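Local coordinates for protein PT26-6P (Thermococcus sp., PDB 2WB7) that is of unknown function but is encoded by a mobile extrachromosomal element of Euryarchaea and has three domains with novel folds, at residues A[6-10]-A[11-15]; A[145-148]-A[149-153]; A[270-273]-A[274-278]. All blocks are in the same frame, centred on the assembly; numbering follows the deposited sequence.

Contact 1: A[6-10]-A[11-15]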
ATOM      1  N   ASN A   6      -2.680   0.645 -33.909  1.00 47.00           N
ATOM      2  CA  ASN A   6      -1.769   0.456 -32.778  1.00 46.91           C
ATOM      3  C   ASN A   6      -2.368   0.743 -31.415  1.00 46.43           C
ATOM      4  O   ASN A   6      -1.838   0.314 -30.394  1.00 46.46           O
ATOM      5  CB  ASN A   6      -0.550   1.349 -32.948  1.00 47.15           C
ATOM      6  CG  ASN A   6       0.518   0.700 -33.782  1.00 49.28           C
ATOM      7  OD1 ASN A   6       0.247   0.170 -34.869  1.00 50.76           O
ATOM      8  ND2 ASN A   6       1.749   0.720 -33.275  1.00 51.82           N
ATOM      9  N   ASP A   7      -3.450   1.507 -31.398  1.00 46.01           N
ATOM     10  CA  ASP A   7      -4.062   1.912 -30.149  1.00 45.38           C
ATOM     11  C   ASP A   7      -3.106   2.759 -29.309  1.00 45.47           C
ATOM     12  O   ASP A   7      -3.051   2.630 -28.097  1.00 45.08           O
ATOM     13  CB  ASP A   7      -4.529   0.678 -29.396  1.00 45.08           C
ATOM     14  CG  ASP A   7      -5.295  -0.277 -30.289  1.00 44.78           C
ATOM     15  OD1 ASP A   7      -6.438   0.045 -30.678  1.00 44.43           O
ATOM     16  OD2 ASP A   7      -4.749  -1.349 -30.616  1.00 44.18           O
ATOM     17  N   ASP A   8      -2.370   3.647 -29.969  1.00 45.89           N
ATOM     18  CA  ASP A   8      -1.539   4.630 -29.287  1.00 46.35           C
ATOM     19  C   ASP A   8      -2.372   5.679 -28.560  1.00 46.19           C
ATOM     20  O   ASP A   8      -1.833   6.566 -27.915  1.00 46.40           O
ATOM     21  CB  ASP A   8      -0.614   5.321 -30.281  1.00 46.57           C
ATOM     22  CG  ASP A   8       0.510   4.416 -30.755  1.00 48.73           C
ATOM     23  OD1 ASP A   8       1.191   3.835 -29.877  1.00 51.46           O
ATOM     24  OD2 ASP A   8       0.720   4.285 -31.995  1.00 50.66           O
ATOM     25  N   ASP A   9      -3.688   5.593 -28.667  1.00 46.03           N
ATOM     26  CA  ASP A   9      -4.538   6.537 -27.952  1.00 45.79           C
ATOM     27  C   ASP A   9      -4.939   5.990 -26.591  1.00 45.89           C
ATOM     28  O   ASP A   9      -5.524   6.701 -25.778  1.00 46.10           O
ATOM     29  CB  ASP A   9      -5.777   6.923 -28.774  1.00 45.52           C
ATOM     30  CG  ASP A   9      -6.627   5.719 -29.193  1.00 44.66           C
ATOM     31  OD1 ASP A   9      -7.858   5.865 -29.227  1.00 43.61           O
ATOM     32  OD2 ASP A   9      -6.087   4.637 -29.518  1.00 42.97           O
ATOM     33  N   ILE A  10      -4.621   4.727 -26.341  1.00 45.97           N
ATOM     34  CA  ILE A  10      -4.927   4.125 -25.048  1.00 46.06           C
ATOM     35  C   ILE A  10      -3.962   4.660 -23.994  1.00 46.92           C
ATOM     36  O   ILE A  10      -2.740   4.552 -24.126  1.00 46.62           O
ATOM     37  CB  ILE A  10      -4.862   2.588 -25.091  1.00 45.64           C
ATOM     38  CG1 ILE A  10      -5.882   2.057 -26.101  1.00 45.48           C
ATOM     39  CG2 ILE A  10      -5.087   2.009 -23.703  1.00 44.20           C
ATOM     40  CD1 ILE A  10      -5.912   0.561 -26.246  1.00 44.77           C
ATOM     41  N   ASP A  11      -4.521   5.239 -22.943  1.00 47.93           N
ATOM     42  CA  ASP A  11      -3.701   5.883 -21.941  1.00 48.84           C
ATOM     43  C   ASP A  11      -2.706   4.932 -21.299  1.00 48.68           C
ATOM     44  O   ASP A  11      -1.604   5.320 -20.939  1.00 48.58           O
ATOM     45  CB  ASP A  11      -4.583   6.535 -20.897  1.00 49.24           C
ATOM     46  CG  ASP A  11      -4.157   7.931 -20.632  1.00 51.82           C
ATOM     47  OD1 ASP A  11      -3.227   8.092 -19.816  1.00 55.35           O
ATOM     48  OD2 ASP A  11      -4.700   8.858 -21.286  1.00 54.38           O
ATOM     49  N   ASP A  12      -3.101   3.679 -21.157  1.00 49.03           N
ATOM     50  CA  ASP A  12      -2.215   2.678 -20.607  1.00 49.37           C
ATOM     51  C   ASP A  12      -1.012   2.500 -21.516  1.00 49.14           C
ATOM     52  O   ASP A  12       0.095   2.326 -21.043  1.00 49.22           O
ATOM     53  CB  ASP A  12      -2.948   1.354 -20.441  1.00 49.69           C
ATOM     54  CG  ASP A  12      -4.142   1.462 -19.517  1.00 51.55           C
ATOM     55  OD1 ASP A  12      -5.217   0.916 -19.862  1.00 52.67           O
ATOM     56  OD2 ASP A  12      -4.002   2.088 -18.439  1.00 54.57           O
ATOM     57  N   VAL A  13      -1.232   2.574 -22.822  1.00 49.06           N
ATOM     58  CA  VAL A  13      -0.154   2.374 -23.776  1.00 49.09           C
ATOM     59  C   VAL A  13       0.840   3.525 -23.682  1.00 49.50           C
ATOM     60  O   VAL A  13       2.042   3.321 -23.839  1.00 49.70           O
ATOM     61  CB  VAL A  13      -0.686   2.222 -25.234  1.00 48.99           C
ATOM     62  CG1 VAL A  13       0.457   2.158 -26.232  1.00 48.10           C
ATOM     63  CG2 VAL A  13      -1.562   0.982 -25.356  1.00 48.39           C
ATOM     64  N   LYS A  14       0.340   4.730 -23.423  1.00 49.66           N
ATOM     65  CA  LYS A  14       1.215   5.889 -23.338  1.00 49.89           C
ATOM     66  C   LYS A  14       2.047   5.872 -22.074  1.00 50.01           C
ATOM     67  O   LYS A  14       2.841   6.767 -21.851  1.00 50.31           O
ATOM     68  CB  LYS A  14       0.421   7.191 -23.378  1.00 50.00           C
ATOM     69  CG  LYS A  14      -0.358   7.423 -24.653  1.00 50.09           C
ATOM     70  CD  LYS A  14      -1.004   8.785 -24.591  1.00 51.50           C
ATOM     71  CE  LYS A  14      -2.483   8.731 -24.942  1.00 52.40           C
ATOM     72  NZ  LYS A  14      -3.326   9.470 -23.933  1.00 52.11           N
ATOM     73  N   LYS A  15       1.866   4.866 -21.233  1.00 50.09           N
ATOM     74  CA  LYS A  15       2.627   4.839 -19.988  1.00 50.05           C
ATOM     75  C   LYS A  15       3.703   3.769 -20.009  1.00 49.62           C
ATOM     76  O   LYS A  15       4.527   3.685 -19.103  1.00 49.44           O
ATOM     77  CB  LYS A  15       1.700   4.655 -18.791  1.00 50.12           C
ATOM     78  CG  LYS A  15       0.763   5.834 -18.599  1.00 51.79           C
ATOM     79  CD  LYS A  15      -0.213   5.594 -17.457  1.00 53.58           C
ATOM     80  CE  LYS A  15      -1.505   6.394 -17.655  1.00 54.96           C
ATOM     81  NZ  LYS A  15      -2.568   6.021 -16.681  1.00 55.94           N
TER
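Val13 turns back over the Asp7–Ile10 stretch, its two methyls doing different work. CG2 reaches inward, 3.7 Å from Ile10 CB and 3.5 Å from Asp7 O, the carbonyl that closes a type I beta turn to Ile10. CG1, anti to the backbone N (chi1 174°), is directed instead at the carboxylate of Asp8. The Ile10 side chain has contacts on more than one front: CG2 touches Asp12 CB at 4.0 Å, and the side chain also packs on Lys483 and Tyr516. Ile10 O is gripped by Lys14 N at 3.2 Å, in the carbonyl plane, and more weakly by Val13 N. The Lys14 chain climbs over the turn, CG 3.7 Å from Asp8 O, and bends at its last two torsions to set NZ 3.0 Å from Asp11 OD2. This ammonium meets the oxygen from above the carboxylate plane, and Lys15 NZ adds a long ion pair with Asp11 OD1, completing a small network. Asp7, Asp9 and Asp12 turn to lysines elsewhere in the chain: Asp7 pairs with Lys241, Lys482 and Lys483, Asp9 with Lys483, and Asp12 with Lys512. The chemistry implies an acidic N-terminal segment whose crowded negative charge is probably balanced largely by lysines, Asp11 from within the segment and Asp7, Asp9 and Asp12 from the surrounding fold.

Contact 2: A[145-148]-A[149-153]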
ATOM      1  N   GLY A 145       5.426 -20.320   2.261  1.00 39.51           N
ATOM      2  CA  GLY A 145       4.836 -20.086   0.950  1.00 39.91           C
ATOM      3  C   GLY A 145       3.393 -20.565   0.885  1.00 40.20           C
ATOM      4  O   GLY A 145       2.683 -20.301  -0.083  1.00 40.22           O
ATOM      5  N   GLN A 146       2.941 -21.263   1.921  1.00 40.49           N
ATOM      6  CA  GLN A 146       1.552 -21.702   1.979  1.00 41.03           C
ATOM      7  C   GLN A 146       0.611 -20.530   2.244  1.00 41.19           C
ATOM      8  O   GLN A 146       0.570 -20.002   3.364  1.00 41.67           O
ATOM      9  CB  GLN A 146       1.388 -22.728   3.083  1.00 40.82           C
ATOM     10  CG  GLN A 146       2.443 -23.782   3.062  1.00 43.28           C
ATOM     11  CD  GLN A 146       2.479 -24.592   4.355  1.00 47.85           C
ATOM     12  OE1 GLN A 146       1.598 -24.452   5.217  1.00 49.11           O
ATOM     13  NE2 GLN A 146       3.509 -25.435   4.505  1.00 48.04           N
ATOM     14  N   ILE A 147      -0.142 -20.131   1.220  1.00 41.13           N
ATOM     15  CA  ILE A 147      -1.076 -19.013   1.331  1.00 41.28           C
ATOM     16  C   ILE A 147      -2.440 -19.428   0.836  1.00 41.80           C
ATOM     17  O   ILE A 147      -2.623 -19.649  -0.350  1.00 42.55           O
ATOM     18  CB  ILE A 147      -0.639 -17.813   0.483  1.00 41.21           C
ATOM     19  CG1 ILE A 147       0.824 -17.458   0.771  1.00 41.10           C
ATOM     20  CG2 ILE A 147      -1.564 -16.628   0.719  1.00 40.23           C
ATOM     21  CD1 ILE A 147       1.421 -16.547  -0.256  1.00 40.66           C
ATOM     22  N   SER A 148      -3.402 -19.526   1.745  1.00 42.06           N
ATOM     23  CA  SER A 148      -4.743 -19.955   1.421  1.00 41.87           C
ATOM     24  C   SER A 148      -5.599 -18.754   1.112  1.00 42.12           C
ATOM     25  O   SER A 148      -5.210 -17.618   1.374  1.00 42.18           O
ATOM     26  CB  SER A 148      -5.348 -20.681   2.619  1.00 42.16           C
ATOM     27  OG  SER A 148      -5.445 -19.817   3.743  1.00 41.59           O
ATOM     28  N   ARG A 149      -6.771 -19.006   0.550  1.00 42.27           N
ATOM     29  CA  ARG A 149      -7.726 -17.950   0.335  1.00 42.11           C
ATOM     30  C   ARG A 149      -8.140 -17.374   1.694  1.00 42.22           C
ATOM     31  O   ARG A 149      -8.558 -16.215   1.796  1.00 42.11           O
ATOM     32  CB  ARG A 149      -8.938 -18.515  -0.400  1.00 42.00           C
ATOM     33  CG  ARG A 149      -9.964 -17.473  -0.773  1.00 42.24           C
ATOM     34  CD  ARG A 149      -9.403 -16.515  -1.816  1.00 42.94           C
ATOM     35  NE  ARG A 149     -10.270 -15.368  -2.032  1.00 42.80           N
ATOM     36  CZ  ARG A 149     -11.178 -15.306  -2.999  1.00 45.37           C
ATOM     37  NH1 ARG A 149     -11.326 -16.332  -3.828  1.00 46.00           N
ATOM     38  NH2 ARG A 149     -11.941 -14.229  -3.140  1.00 46.40           N
ATOM     39  N   GLU A 150      -8.044 -18.198   2.735  1.00 42.22           N
ATOM     40  CA  GLU A 150      -8.451 -17.793   4.079  1.00 42.35           C
ATOM     41  C   GLU A 150      -7.560 -16.671   4.581  1.00 41.70           C
ATOM     42  O   GLU A 150      -8.033 -15.580   4.901  1.00 41.92           O
ATOM     43  CB  GLU A 150      -8.364 -18.975   5.049  1.00 43.05           C
ATOM     44  CG  GLU A 150      -9.466 -20.045   4.878  1.00 46.79           C
ATOM     45  CD  GLU A 150      -9.531 -20.657   3.457  1.00 51.48           C
ATOM     46  OE1 GLU A 150     -10.572 -20.458   2.768  1.00 52.53           O
ATOM     47  OE2 GLU A 150      -8.550 -21.333   3.036  1.00 51.95           O
ATOM     48  N   LEU A 151      -6.266 -16.960   4.675  1.00 40.73           N
ATOM     49  CA  LEU A 151      -5.267 -15.972   5.059  1.00 39.78           C
ATOM     50  C   LEU A 151      -5.380 -14.753   4.156  1.00 39.28           C
ATOM     51  O   LEU A 151      -5.323 -13.604   4.600  1.00 38.74           O
ATOM     52  CB  LEU A 151      -3.867 -16.573   4.919  1.00 39.64           C
ATOM     53  CG  LEU A 151      -2.723 -15.581   5.119  1.00 39.15           C
ATOM     54  CD1 LEU A 151      -2.830 -15.000   6.511  1.00 39.43           C
ATOM     55  CD2 LEU A 151      -1.374 -16.240   4.920  1.00 38.25           C
ATOM     56  N   TYR A 152      -5.543 -15.029   2.875  1.00 38.96           N
ATOM     57  CA  TYR A 152      -5.498 -14.002   1.862  1.00 38.78           C
ATOM     58  C   TYR A 152      -6.570 -12.958   2.109  1.00 39.51           C
ATOM     59  O   TYR A 152      -6.291 -11.764   2.082  1.00 39.66           O
ATOM     60  CB  TYR A 152      -5.685 -14.622   0.486  1.00 38.41           C
ATOM     61  CG  TYR A 152      -5.840 -13.582  -0.571  1.00 37.06           C
ATOM     62  CD1 TYR A 152      -4.732 -13.115  -1.275  1.00 35.89           C
ATOM     63  CD2 TYR A 152      -7.090 -13.026  -0.846  1.00 35.64           C
ATOM     64  CE1 TYR A 152      -4.869 -12.133  -2.238  1.00 35.41           C
ATOM     65  CE2 TYR A 152      -7.236 -12.043  -1.803  1.00 34.81           C
ATOM     66  CZ  TYR A 152      -6.126 -11.603  -2.489  1.00 35.71           C
ATOM     67  OH  TYR A 152      -6.282 -10.628  -3.433  1.00 38.13           O
ATOM     68  N   ASP A 153      -7.799 -13.410   2.343  1.00 40.24           N
ATOM     69  CA  ASP A 153      -8.907 -12.514   2.633  1.00 41.16           C
ATOM     70  C   ASP A 153      -8.611 -11.805   3.931  1.00 41.44           C
ATOM     71  O   ASP A 153      -8.874 -10.619   4.093  1.00 41.44           O
ATOM     72  CB  ASP A 153     -10.205 -13.299   2.833  1.00 41.65           C
ATOM     73  CG  ASP A 153     -10.642 -14.057   1.590  1.00 43.58           C
ATOM     74  OD1 ASP A 153     -10.370 -13.566   0.465  1.00 46.48           O
ATOM     75  OD2 ASP A 153     -11.286 -15.128   1.743  1.00 43.63           O
TER
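Ser148 caps the N terminus of helix 149-157, a local contact at the short link that follows helix 135-144. Its OG accepts from Leu151 N at 3.1 Å, nearly straight (171°), and its carbonyl O takes Tyr152 N at 3.0 Å, starting the helical bonding pattern. The hydroxyl can reach back because chi1 of 62° holds OG between the backbone N and the carbonyl carbon, facing the Leu151 N–H. Glu150, bent at chi2, brings OE2 alongside Ser148 CB at 3.3 Å. This is the N-cap motif, here within an immunoglobulin-like family region, with Gly145 ending the preceding helix at positive phi. With an alanine at Ser148, Leu151 N would probably lose its capping acceptor, and the helix start would be held by fewer bonds. Ile147 CG2 touches Leu151 CD2 at 4.2 Å; from there Ile147 packs on Val309 and Leu311 of strand 301-314, and Leu151 on Ala141 of helix 135-144. Arg149 NE forms a salt bridge with Asp153 OD1, one turn further on, at 3.1 Å and on the syn side, whereas Arg149 NH1 reaches the carbonyls of Gly317 and Gly501. Tyr152 CB rests 3.2 Å from Ser148 O, and its hydroxyl is hydrogen-bonded to Glu378.

Contact 3: A[270-273]-A[274-278]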
ATOM      1  N   THR A 270       5.580  -1.703  -7.541  1.00 31.96           N
ATOM      2  CA  THR A 270       5.511  -2.783  -8.525  1.00 31.64           C
ATOM      3  C   THR A 270       5.580  -2.237  -9.932  1.00 31.34           C
ATOM      4  O   THR A 270       4.792  -1.371 -10.313  1.00 32.14           O
ATOM      5  CB  THR A 270       4.195  -3.599  -8.432  1.00 31.99           C
ATOM      6  OG1 THR A 270       4.093  -4.254  -7.158  1.00 32.61           O
ATOM      7  CG2 THR A 270       4.181  -4.651  -9.509  1.00 31.10           C
ATOM      8  N   ALA A 271       6.523  -2.736 -10.715  1.00 30.71           N
ATOM      9  CA  ALA A 271       6.477  -2.526 -12.145  1.00 29.90           C
ATOM     10  C   ALA A 271       6.324  -3.899 -12.778  1.00 29.84           C
ATOM     11  O   ALA A 271       6.946  -4.864 -12.332  1.00 29.54           O
ATOM     12  CB  ALA A 271       7.725  -1.855 -12.620  1.00 29.53           C
ATOM     13  N   ALA A 272       5.484  -3.998 -13.802  1.00 29.71           N
ATOM     14  CA  ALA A 272       5.299  -5.271 -14.483  1.00 29.67           C
ATOM     15  C   ALA A 272       5.050  -5.061 -15.979  1.00 29.93           C
ATOM     16  O   ALA A 272       5.022  -3.921 -16.441  1.00 29.44           O
ATOM     17  CB  ALA A 272       4.165  -6.027 -13.841  1.00 28.87           C
ATOM     18  N   SER A 273       4.904  -6.160 -16.731  1.00 30.38           N
ATOM     19  CA  SER A 273       4.444  -6.098 -18.115  1.00 30.88           C
ATOM     20  C   SER A 273       3.017  -5.636 -18.103  1.00 31.04           C
ATOM     21  O   SER A 273       2.294  -5.898 -17.144  1.00 31.71           O
ATOM     22  CB  SER A 273       4.465  -7.476 -18.758  1.00 30.87           C
ATOM     23  OG  SER A 273       5.615  -8.190 -18.377  1.00 33.13           O
ATOM     24  N   PRO A 274       2.583  -4.954 -19.167  1.00 31.14           N
ATOM     25  CA  PRO A 274       1.200  -4.431 -19.182  1.00 31.22           C
ATOM     26  C   PRO A 274       0.108  -5.424 -19.675  1.00 31.22           C
ATOM     27  O   PRO A 274      -1.081  -5.075 -19.709  1.00 30.69           O
ATOM     28  CB  PRO A 274       1.296  -3.216 -20.125  1.00 31.27           C
ATOM     29  CG  PRO A 274       2.733  -3.258 -20.738  1.00 31.16           C
ATOM     30  CD  PRO A 274       3.353  -4.555 -20.357  1.00 30.83           C
ATOM     31  N   VAL A 275       0.515  -6.635 -20.063  1.00 31.41           N
ATOM     32  CA  VAL A 275      -0.415  -7.638 -20.583  1.00 31.63           C
ATOM     33  C   VAL A 275      -0.319  -8.921 -19.785  1.00 32.00           C
ATOM     34  O   VAL A 275       0.779  -9.431 -19.549  1.00 32.07           O
ATOM     35  CB  VAL A 275      -0.080  -8.017 -22.010  1.00 31.25           C
ATOM     36  CG1 VAL A 275      -1.303  -8.493 -22.692  1.00 31.72           C
ATOM     37  CG2 VAL A 275       0.454  -6.842 -22.728  1.00 32.02           C
ATOM     38  N   HIS A 276      -1.475  -9.454 -19.386  1.00 32.28           N
ATOM     39  CA  HIS A 276      -1.543 -10.659 -18.560  1.00 32.19           C
ATOM     40  C   HIS A 276      -2.647 -11.549 -19.080  1.00 32.31           C
ATOM     41  O   HIS A 276      -3.821 -11.261 -18.891  1.00 32.25           O
ATOM     42  CB  HIS A 276      -1.826 -10.274 -17.109  1.00 31.97           C
ATOM     43  CG  HIS A 276      -0.839  -9.294 -16.552  1.00 32.16           C
ATOM     44  ND1 HIS A 276       0.341  -9.684 -15.954  1.00 32.06           N
ATOM     45  CD2 HIS A 276      -0.844  -7.938 -16.518  1.00 31.49           C
ATOM     46  CE1 HIS A 276       1.011  -8.613 -15.563  1.00 31.07           C
ATOM     47  NE2 HIS A 276       0.314  -7.542 -15.893  1.00 30.73           N
ATOM     48  N   VAL A 277      -2.269 -12.622 -19.762  1.00 32.64           N
ATOM     49  CA  VAL A 277      -3.245 -13.505 -20.391  1.00 32.61           C
ATOM     50  C   VAL A 277      -2.945 -14.927 -19.986  1.00 32.72           C
ATOM     51  O   VAL A 277      -1.787 -15.270 -19.775  1.00 33.09           O
ATOM     52  CB  VAL A 277      -3.173 -13.426 -21.932  1.00 32.61           C
ATOM     53  CG1 VAL A 277      -4.363 -14.129 -22.540  1.00 32.22           C
ATOM     54  CG2 VAL A 277      -3.109 -11.977 -22.399  1.00 31.83           C
ATOM     55  N   LEU A 278      -3.978 -15.757 -19.883  1.00 32.82           N
ATOM     56  CA  LEU A 278      -3.773 -17.177 -19.577  1.00 32.96           C
ATOM     57  C   LEU A 278      -2.849 -17.818 -20.611  1.00 33.33           C
ATOM     58  O   LEU A 278      -2.863 -17.453 -21.788  1.00 33.27           O
ATOM     59  CB  LEU A 278      -5.099 -17.942 -19.508  1.00 32.62           C
ATOM     60  CG  LEU A 278      -5.996 -17.700 -18.289  1.00 32.58           C
ATOM     61  CD1 LEU A 278      -7.265 -18.534 -18.348  1.00 30.37           C
ATOM     62  CD2 LEU A 278      -5.241 -17.953 -16.974  1.00 32.07           C
TER
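Pro274 follows Ser273 at the end of strand 266-272, with its ring set against the serine: Pro274 CD lies 3.5 Å from Ser273 CB. Pro274 packs on Val253 and Leu238, so the ring is buried where the chain leaves the sheet. Val275 comes next, its side chain directed away from the strand. The strand end 270-272 leads through 273-278 into the connection of a beta hairpin, for strands 266-272 and 281-290 are antiparallel neighbours in the eight-stranded sheet of the second immunoglobulin-like region. Ser273 keeps a backbone bond to Met283 just past the strand end, and its OG also accepts from Met283 N. At His276 the chain swings its imidazole back toward the strand end. CG stands beside the backbone N, chi1 -55°, and the imidazole plane is about perpendicular to the plane through CA, CB and CG (chi2 -88°). NE2 then comes within 2.9 Å of Ser273 O, which lies oblique to the ring, and CE1 has Ala272 CB at its edge, 4.4 Å away. At the other nitrogen, the hydrogen bond between ND1 and Tyr344 OH fixes how the ring is turned, while the bond from His276 N to Ser237 OG holds the backbone.

Along the chain the contacts come in series: 6-10/11-15, then 145-148/149-153, then 270-273/274-278. Contacts 1 and 3 are neighbours, with centres 15 Å and nearest atoms about 6 Å apart. The stretch around residues 232-243 serves both, since Met234 and Lys241 meet contact 1 and Ser237 and Leu238 meet contact 3. Contact 1 also leans on helices 471-499 and 503-523, tying the N terminus to the helical domain. Contact 2 lies 22 Å from contact 3 and 35 Å from contact 1, centre to centre, yet packs on strands 301-314 and 319-331 of the same eight-stranded sheet that carries contact 3, joining the two immunoglobulin-like regions.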